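Galactitol 1-phosphate 5-dehydrogenase (Escherichia coli, PDB 4A2C) oxidises galactitol 1-phosphate to D-tagatose 6-phosphate with NAD+, as a homodimeric zinc-dependent member of the alcohol dehydrogenase family. Local coordinates at residues 36-41 against 57-62; 127-132 against 298-303; 257-262 against 284-289. All blocks are in the same frame, centred on the assembly; numbering follows the deposited sequence.

In the fold
Contacts 1 and 2 both reach the mixed sheet of the catalytic, GroES-like part of the chain, through strands 60-68 and 128-130; their centres are about 17 Å apart. Contact 3 lies in the parallel Rossmann sheet, joining strands 255-258 and 282-285, its centre about 18 Å from contact 1's and about 21 Å from contact 2's. Along the chain contact 1 closes first, and contact 3 is nested inside the long loop that contact 2 closes. The latter two touch where W299 NE1 lies 3.0 Å from N289 O, a probable hydrogen bond. Contact 1 joins two metal-ligand loops, contact 2 the catalytic sheet to helix 297-307, contact 3 the Rossmann edge meeting the second subunit.

Contact 1. Residues 36-41 against 57-62; sequences GLCGSD and LGHEFS. With NI (nickel (II) ion), chain C.
C38 and H59 converge on one nickel ion, C38 through its sulfur and H59 through NE2. The C38 SG to nickel distance is 2.6 Å, and H59 NE2 stands 2.3 Å from the metal. With SG anti to the backbone N (chi1 178°), the cysteine brings its sulfur past the rim of the imidazole, to sit at the ring's edge. The E60 carboxylate comes in beside them: its OE2 lies next to C38 CB and, at 3.1 Å from the nickel, is too far to be a ligand, while OE1 turns to a salt bridge with K341. This corresponds, by similarity, to the catalytic metal site of the zinc-containing alcohol dehydrogenases, where C38, H59 and E144 are the expected zinc ligands; in this model nickel occupies it.

D41 forms the second shell. Its carboxylate plane is turned 66° against the imidazole. One water accepts hydrogen bonds from H59 ND1, 2.8 Å away, and from G58 N, and also lies close to D41 OD1; a second links D41 OD2 to H59 N. OD2 additionally receives C38 N at 3.1 Å, on its anti side and out of the carboxylate plane, closing a capping box ahead of helix 41-46. S40 N, for its part, donates to C38 SG at 3.4 Å. D41 OD1 also pairs with R44, and L57 CG packs 3.6 Å from D41 OD1. An alanine in place of D41 is likely to leave R44 without its charged mate, C38 N without its acceptor, and the water at H59 ND1 short of a neighbour. Further along, G36 N donates to E60 O at 2.9 Å, tying the two backbones together.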
loop_
_atom_site.group_PDB
_atom_site.type_symbol
_atom_site.label_atom_id
_atom_site.label_comp_id
_atom_site.label_asym_id
_atom_site.label_seq_id
_atom_site.Cartn_x
_atom_site.Cartn_y
_atom_site.Cartn_z
ATOM N N GLY A 36 21.819 19.480 13.835
ATOM C CA GLY A 36 21.528 19.902 12.469
ATOM C C GLY A 36 20.119 20.422 12.209
ATOM O O GLY A 36 19.190 20.134 12.974
ATOM N N LEU A 37 19.960 21.181 11.120
ATOM C CA LEU A 37 18.664 21.752 10.734
ATOM C C LEU A 37 17.876 20.851 9.769
ATOM O O LEU A 37 18.418 20.340 8.788
ATOM C CB LEU A 37 18.869 23.121 10.081
ATOM C CG LEU A 37 17.610 23.920 9.738
ATOM C CD1 LEU A 37 16.910 24.401 11.015
ATOM C CD2 LEU A 37 17.952 25.101 8.850
ATOM N N CYS A 38 16.585 20.687 10.031
ATOM C CA CYS A 38 15.748 19.772 9.244
ATOM C C CYS A 38 14.823 20.512 8.264
ATOM O O CYS A 38 14.442 21.657 8.509
ATOM C CB CYS A 38 14.919 18.912 10.207
ATOM S SG CYS A 38 13.766 17.757 9.434
ATOM N N GLY A 39 14.466 19.864 7.157
ATOM C CA GLY A 39 13.503 20.442 6.232
ATOM C C GLY A 39 12.238 20.898 6.954
ATOM O O GLY A 39 11.656 21.928 6.613
ATOM N N SER A 40 11.825 20.135 7.965
ATOM C CA SER A 40 10.572 20.406 8.666
ATOM C C SER A 40 10.660 21.640 9.563
ATOM O O SER A 40 9.634 22.163 10.012
ATOM C CB SER A 40 10.113 19.179 9.472
ATOM O OG SER A 40 11.000 18.885 10.545
ATOM N N ASP A 41 11.879 22.103 9.828
ATOM C CA ASP A 41 12.058 23.295 10.658
ATOM C C ASP A 41 11.798 24.581 9.874
ATOM O O ASP A 41 11.343 25.575 10.435
ATOM C CB ASP A 41 13.457 23.325 11.286
ATOM C CG ASP A 41 13.661 22.218 12.304
ATOM O OD1 ASP A 41 12.742 21.985 13.116
ATOM O OD2 ASP A 41 14.737 21.578 12.293
ATOM N N LEU A 57 14.053 25.130 18.289
ATOM C CA LEU A 57 13.918 23.899 17.513
ATOM C C LEU A 57 15.151 22.991 17.669
ATOM O O LEU A 57 15.988 23.215 18.545
ATOM C CB LEU A 57 13.697 24.237 16.041
ATOM C CG LEU A 57 12.303 24.646 15.574
ATOM C CD1 LEU A 57 11.314 24.658 16.725
ATOM C CD2 LEU A 57 12.324 25.993 14.867
ATOM N N GLY A 58 15.244 21.962 16.829
ATOM C CA GLY A 58 16.419 21.102 16.788
ATOM C C GLY A 58 16.187 19.730 17.405
ATOM O O GLY A 58 16.149 19.591 18.648
ATOM N N HIS A 59 16.033 18.721 16.541
ATOM C CA HIS A 59 15.832 17.348 16.990
ATOM C C HIS A 59 16.774 16.359 16.310
ATOM O O HIS A 59 16.510 15.157 16.320
ATOM C CB HIS A 59 14.407 16.911 16.727
ATOM C CG HIS A 59 14.032 16.942 15.280
ATOM N ND1 HIS A 59 13.550 18.077 14.661
ATOM C CD2 HIS A 59 14.094 15.988 14.319
ATOM C CE1 HIS A 59 13.310 17.814 13.388
ATOM N NE2 HIS A 59 13.637 16.555 13.155
ATOM N N GLU A 60 17.854 16.862 15.710
ATOM C CA GLU A 60 18.851 15.999 15.065
ATOM C C GLU A 60 20.202 16.289 15.689
ATOM O O GLU A 60 20.992 17.061 15.132
ATOM C CB GLU A 60 18.948 16.295 13.567
ATOM C CG GLU A 60 17.675 16.105 12.768
ATOM C CD GLU A 60 17.828 16.614 11.341
ATOM O OE1 GLU A 60 18.951 17.012 10.960
ATOM O OE2 GLU A 60 16.829 16.621 10.601
ATOM N N PHE A 61 20.474 15.705 16.852
ATOM C CA PHE A 61 21.676 16.100 17.568
ATOM C C PHE A 61 22.322 15.020 18.418
ATOM O O PHE A 61 21.674 14.059 18.851
ATOM C CB PHE A 61 21.416 17.356 18.399
ATOM C CG PHE A 61 20.475 17.158 19.564
ATOM C CD1 PHE A 61 20.956 16.760 20.794
ATOM C CD2 PHE A 61 19.120 17.433 19.438
ATOM C CE1 PHE A 61 20.109 16.607 21.869
ATOM C CE2 PHE A 61 18.265 17.277 20.504
ATOM C CZ PHE A 61 18.764 16.869 21.731
ATOM N N SER A 62 23.615 15.196 18.639
ATOM C CA SER A 62 24.408 14.242 19.376
ATOM C C SER A 62 25.258 15.035 20.360
ATOM O O SER A 62 25.343 16.265 20.271
ATOM C CB SER A 62 25.306 13.449 18.426
ATOM O OG SER A 62 26.265 14.291 17.783
HETATM NI NI NI C . 13.841 15.761 11.030
HETATM O O HOH W 1 19.165 19.412 15.757
HETATM O O HOH W 2 15.944 19.338 13.676
HETATM O O HOH W 3 13.154 20.760 15.226
#

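Contact 2. Residues 127-132 against 298-303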
loop_
_atom_site.group_PDB
_atom_site.type_symbol
_atom_site.label_atom_id
_atom_site.label_comp_id
_atom_site.label_asym_id
_atom_site.label_seq_id
_atom_site.Cartn_x
_atom_site.Cartn_y
_atom_site.Cartn_z
ATOM N N ASN A 127 14.964 9.525 25.739
ATOM C CA ASN A 127 15.197 10.318 24.543
ATOM C C ASN A 127 16.671 10.450 24.155
ATOM O O ASN A 127 17.054 11.330 23.378
ATOM C CB ASN A 127 14.517 11.682 24.670
ATOM C CG ASN A 127 13.010 11.559 24.720
ATOM O OD1 ASN A 127 12.380 10.934 23.827
ATOM N ND2 ASN A 127 12.413 12.109 25.782
ATOM N N VAL A 128 17.501 9.563 24.687
ATOM C CA VAL A 128 18.864 9.468 24.181
ATOM C C VAL A 128 19.218 8.023 23.884
ATOM O O VAL A 128 18.690 7.090 24.516
ATOM C CB VAL A 128 19.916 10.113 25.135
ATOM C CG1 VAL A 128 19.486 11.513 25.515
ATOM C CG2 VAL A 128 20.116 9.259 26.386
ATOM N N PHE A 129 20.109 7.858 22.913
ATOM C CA PHE A 129 20.523 6.557 22.415
ATOM C C PHE A 129 22.047 6.480 22.498
ATOM O O PHE A 129 22.748 7.278 21.865
ATOM C CB PHE A 129 20.057 6.418 20.967
ATOM C CG PHE A 129 20.447 5.115 20.315
ATOM C CD1 PHE A 129 19.853 3.926 20.702
ATOM C CD2 PHE A 129 21.382 5.089 19.291
ATOM C CE1 PHE A 129 20.207 2.729 20.100
ATOM C CE2 PHE A 129 21.727 3.898 18.677
ATOM C CZ PHE A 129 21.140 2.719 19.080
ATOM N N ALA A 130 22.552 5.534 23.287
ATOM C CA ALA A 130 23.989 5.379 23.493
ATOM C C ALA A 130 24.695 5.137 22.164
ATOM O O ALA A 130 24.188 4.405 21.311
ATOM C CB ALA A 130 24.260 4.229 24.449
ATOM N N LEU A 131 25.865 5.753 21.997
ATOM C CA LEU A 131 26.665 5.596 20.784
ATOM C C LEU A 131 28.006 4.952 21.133
ATOM O O LEU A 131 28.502 5.102 22.255
ATOM C CB LEU A 131 26.920 6.957 20.131
ATOM C CG LEU A 131 25.706 7.757 19.669
ATOM C CD1 LEU A 131 26.147 9.137 19.200
ATOM C CD2 LEU A 131 24.966 7.023 18.566
ATOM N N PRO A 132 28.601 4.231 20.175
ATOM C CA PRO A 132 29.941 3.671 20.372
ATOM C C PRO A 132 30.986 4.764 20.586
ATOM O O PRO A 132 30.855 5.867 20.046
ATOM C CB PRO A 132 30.216 2.959 19.042
ATOM C CG PRO A 132 28.872 2.664 18.486
ATOM C CD PRO A 132 28.013 3.822 18.889
ATOM N N GLU A 298 16.448 0.355 13.640
ATOM C CA GLU A 298 16.883 1.407 12.730
ATOM C C GLU A 298 18.059 2.200 13.324
ATOM O O GLU A 298 19.000 2.579 12.615
ATOM C CB GLU A 298 15.743 2.371 12.430
ATOM C CG GLU A 298 14.634 1.811 11.539
ATOM C CD GLU A 298 13.557 1.082 12.320
ATOM O OE1 GLU A 298 13.805 0.744 13.502
ATOM O OE2 GLU A 298 12.457 0.842 11.752
ATOM N N TRP A 299 17.979 2.468 14.621
ATOM C CA TRP A 299 19.001 3.233 15.333
ATOM C C TRP A 299 20.336 2.480 15.489
ATOM O O TRP A 299 21.417 3.074 15.380
ATOM C CB TRP A 299 18.427 3.723 16.668
ATOM C CG TRP A 299 17.331 4.712 16.409
ATOM C CD1 TRP A 299 16.088 4.448 15.909
ATOM C CD2 TRP A 299 17.406 6.136 16.564
ATOM N NE1 TRP A 299 15.374 5.618 15.771
ATOM C CE2 TRP A 299 16.165 6.667 16.160
ATOM C CE3 TRP A 299 18.395 7.014 17.036
ATOM C CZ2 TRP A 299 15.887 8.037 16.214
ATOM C CZ3 TRP A 299 18.120 8.363 17.076
ATOM C CH2 TRP A 299 16.881 8.864 16.659
ATOM N N GLU A 300 20.272 1.174 15.721
ATOM C CA GLU A 300 21.489 0.358 15.738
ATOM C C GLU A 300 22.145 0.251 14.346
ATOM O O GLU A 300 23.354 0.404 14.212
ATOM C CB GLU A 300 21.170 -1.029 16.295
ATOM C CG GLU A 300 20.585 -0.966 17.702
ATOM C CD GLU A 300 20.026 -2.288 18.175
ATOM O OE1 GLU A 300 20.818 -3.171 18.568
ATOM O OE2 GLU A 300 18.785 -2.437 18.156
ATOM N N THR A 301 21.351 0.004 13.312
ATOM C CA THR A 301 21.902 -0.124 11.955
ATOM C C THR A 301 22.580 1.177 11.539
ATOM O O THR A 301 23.682 1.157 11.007
ATOM C CB THR A 301 20.806 -0.470 10.931
ATOM O OG1 THR A 301 20.121 -1.658 11.354
ATOM C CG2 THR A 301 21.421 -0.730 9.558
ATOM N N ALA A 302 21.907 2.296 11.812
ATOM C CA ALA A 302 22.409 3.643 11.524
ATOM C C ALA A 302 23.709 3.912 12.242
ATOM O O ALA A 302 24.666 4.423 11.651
ATOM C CB ALA A 302 21.371 4.687 11.949
ATOM N N SER A 303 23.725 3.600 13.537
ATOM C CA SER A 303 24.917 3.765 14.340
ATOM C C SER A 303 26.056 2.906 13.794
ATOM O O SER A 303 27.195 3.350 13.736
ATOM C CB SER A 303 24.620 3.420 15.808
ATOM O OG SER A 303 25.811 3.377 16.566
#
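F129 lays its ring over the start of W299's side chain. A chi1 of 179° swings the phenyl clear of its own backbone amide and out from the strand to the helix, and W299 CB lies over one face, 3.9 Å from the ring centroid. The indole follows on from there: the edge of its five-membered ring is directed at the F129 face in a T-shaped pair, planes 67° apart and centroids separated by 5.8 Å. At the rim of the phenyl, CE2 comes to 3.4 Å from W299 O, CZ touches E300 CG, and S303 CB sits at the edge near the ring plane. The strand carrying F129, 128-130, belongs to the mixed sheet of the catalytic domain; helix 297-307, which follows the last strand of the Rossmann sheet in the chain, packs against it, the segments 128-130 and 298-303 lying at 51° to each other. The W299 side chain also lies close to E144, expected by similarity to bind the catalytic zinc. Past the strand, L131 brings CD2 to 4.2 Å from S303 OG. P132 follows, its CD 3.2 Å from that same S303 OG.

Contact 3. Residues 257-262 against 284-289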
loop_
_atom_site.group_PDB
_atom_site.type_symbol
_atom_site.label_atom_id
_atom_site.label_comp_id
_atom_site.label_asym_id
_atom_site.label_seq_id
_atom_site.Cartn_x
_atom_site.Cartn_y
_atom_site.Cartn_z
ATOM N N ALA A 257 7.140 2.721 -0.786
ATOM C CA ALA A 257 7.125 3.315 0.558
ATOM C C ALA A 257 7.001 4.827 0.431
ATOM O O ALA A 257 7.811 5.476 -0.249
ATOM C CB ALA A 257 8.401 2.949 1.316
ATOM N N LEU A 258 5.982 5.388 1.078
ATOM C CA LEU A 258 5.772 6.821 1.061
ATOM C C LEU A 258 6.347 7.404 2.350
ATOM O O LEU A 258 5.834 7.147 3.456
ATOM C CB LEU A 258 4.278 7.129 0.974
ATOM C CG LEU A 258 3.530 6.467 -0.189
ATOM C CD1 LEU A 258 2.021 6.585 -0.030
ATOM C CD2 LEU A 258 3.987 7.068 -1.508
ATOM N N VAL A 259 7.413 8.189 2.231
ATOM C CA VAL A 259 7.940 8.877 3.401
ATOM C C VAL A 259 7.696 10.374 3.291
ATOM O O VAL A 259 7.855 11.107 4.264
ATOM C CB VAL A 259 9.440 8.594 3.607
ATOM C CG1 VAL A 259 9.674 7.096 3.762
ATOM C CG2 VAL A 259 10.239 9.113 2.440
ATOM N N GLY A 260 7.306 10.819 2.103
ATOM C CA GLY A 260 7.067 12.226 1.853
ATOM C C GLY A 260 5.630 12.671 2.038
ATOM O O GLY A 260 4.718 12.216 1.352
ATOM N N THR A 261 5.434 13.594 2.969
ATOM C CA THR A 261 4.129 14.188 3.216
ATOM C C THR A 261 3.743 15.187 2.125
ATOM O O THR A 261 4.554 16.021 1.717
ATOM C CB THR A 261 4.124 14.903 4.576
ATOM O OG1 THR A 261 4.269 13.927 5.616
ATOM C CG2 THR A 261 2.825 15.658 4.770
ATOM N N LEU A 262 2.504 15.090 1.650
ATOM C CA LEU A 262 1.965 16.031 0.666
ATOM C C LEU A 262 1.446 17.306 1.332
ATOM O O LEU A 262 1.002 17.278 2.483
ATOM C CB LEU A 262 0.823 15.381 -0.126
ATOM C CG LEU A 262 1.179 14.670 -1.427
ATOM C CD1 LEU A 262 2.415 13.807 -1.267
ATOM C CD2 LEU A 262 -0.004 13.843 -1.931
ATOM N N ILE A 284 3.328 1.350 1.023
ATOM C CA ILE A 284 3.625 1.279 2.447
ATOM C C ILE A 284 3.759 2.672 3.016
ATOM O O ILE A 284 4.716 3.376 2.692
ATOM C CB ILE A 284 4.958 0.525 2.678
ATOM C CG1 ILE A 284 4.945 -0.845 1.982
ATOM C CG2 ILE A 284 5.237 0.369 4.147
ATOM C CD1 ILE A 284 6.344 -1.486 1.906
ATOM N N GLY A 285 2.793 3.081 3.832
ATOM C CA GLY A 285 2.877 4.382 4.468
ATOM C C GLY A 285 3.923 4.308 5.566
ATOM O O GLY A 285 3.928 3.357 6.360
ATOM N N SER A 286 4.847 5.266 5.589
ATOM C CA SER A 286 5.912 5.258 6.599
ATOM C C SER A 286 5.809 6.502 7.469
ATOM O O SER A 286 5.591 7.605 6.952
ATOM C CB SER A 286 7.290 5.185 5.918
ATOM O OG SER A 286 8.341 4.990 6.856
ATOM N N TRP A 287 5.932 6.332 8.787
ATOM C CA TRP A 287 5.806 7.467 9.686
ATOM C C TRP A 287 6.958 7.478 10.676
ATOM O O TRP A 287 7.234 6.473 11.337
ATOM C CB TRP A 287 4.447 7.480 10.412
ATOM C CG TRP A 287 4.125 8.816 11.086
ATOM C CD1 TRP A 287 3.840 9.031 12.412
ATOM C CD2 TRP A 287 4.056 10.105 10.454
ATOM N NE1 TRP A 287 3.593 10.365 12.637
ATOM C CE2 TRP A 287 3.717 11.046 11.455
ATOM C CE3 TRP A 287 4.232 10.550 9.141
ATOM C CZ2 TRP A 287 3.565 12.409 11.184
ATOM C CZ3 TRP A 287 4.077 11.903 8.871
ATOM C CH2 TRP A 287 3.747 12.816 9.888
ATOM N N MET A 288 7.629 8.621 10.756
ATOM C CA MET A 288 8.721 8.806 11.705
ATOM C C MET A 288 9.801 7.758 11.510
ATOM O O MET A 288 10.154 7.425 10.373
ATOM C CB MET A 288 8.207 8.783 13.138
ATOM C CG MET A 288 7.009 9.681 13.344
ATOM S SD MET A 288 7.287 10.852 14.666
ATOM C CE MET A 288 6.899 12.386 13.817
ATOM N N ASN A 289 10.378 7.264 12.603
ATOM C CA ASN A 289 11.548 6.422 12.422
ATOM C C ASN A 289 11.886 5.461 13.541
ATOM O O ASN A 289 13.047 5.362 13.942
ATOM C CB ASN A 289 12.776 7.274 12.030
ATOM C CG ASN A 289 12.745 8.684 12.611
ATOM O OD1 ASN A 289 11.688 9.229 12.948
ATOM N ND2 ASN A 289 13.922 9.296 12.706
HETATM O O HOH W 4 7.275 9.874 6.848
#
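Two neighbouring parallel strands meet here, A257-L258 of strand 255-258 beside I284-G285 of strand 282-285, the last pair, within this chain, of the parallel Rossmann sheet of the nucleotide-binding domain. L258 is gripped through both its backbone polar atoms: its N donates to I284 O at 2.9 Å, and its O accepts from S286 N at 3.0 Å. A257 and I284 put their side chains on the same face, with CB to CB at 4.4 Å. Where the strands end, side chains take over. V259 CG1 packs on S286 CB at 3.7 Å, and a water donates to both V259 O and S286 O, bridging the two segments after they part. Strand 282-285 is also where the second subunit joins on: G285 makes backbone hydrogen bonds to it, W287 N donates to E280 of the second subunit, and L258 packs on its L277, as expected for the dimers of this family. The W287 side chain begins by leading away from the first segment, but its indole swings back and crosses T261, with M288 CG over one face of the ring. T261 OG1 meets that indole at the edge, in its plane, 3.8 Å from W287 CZ3.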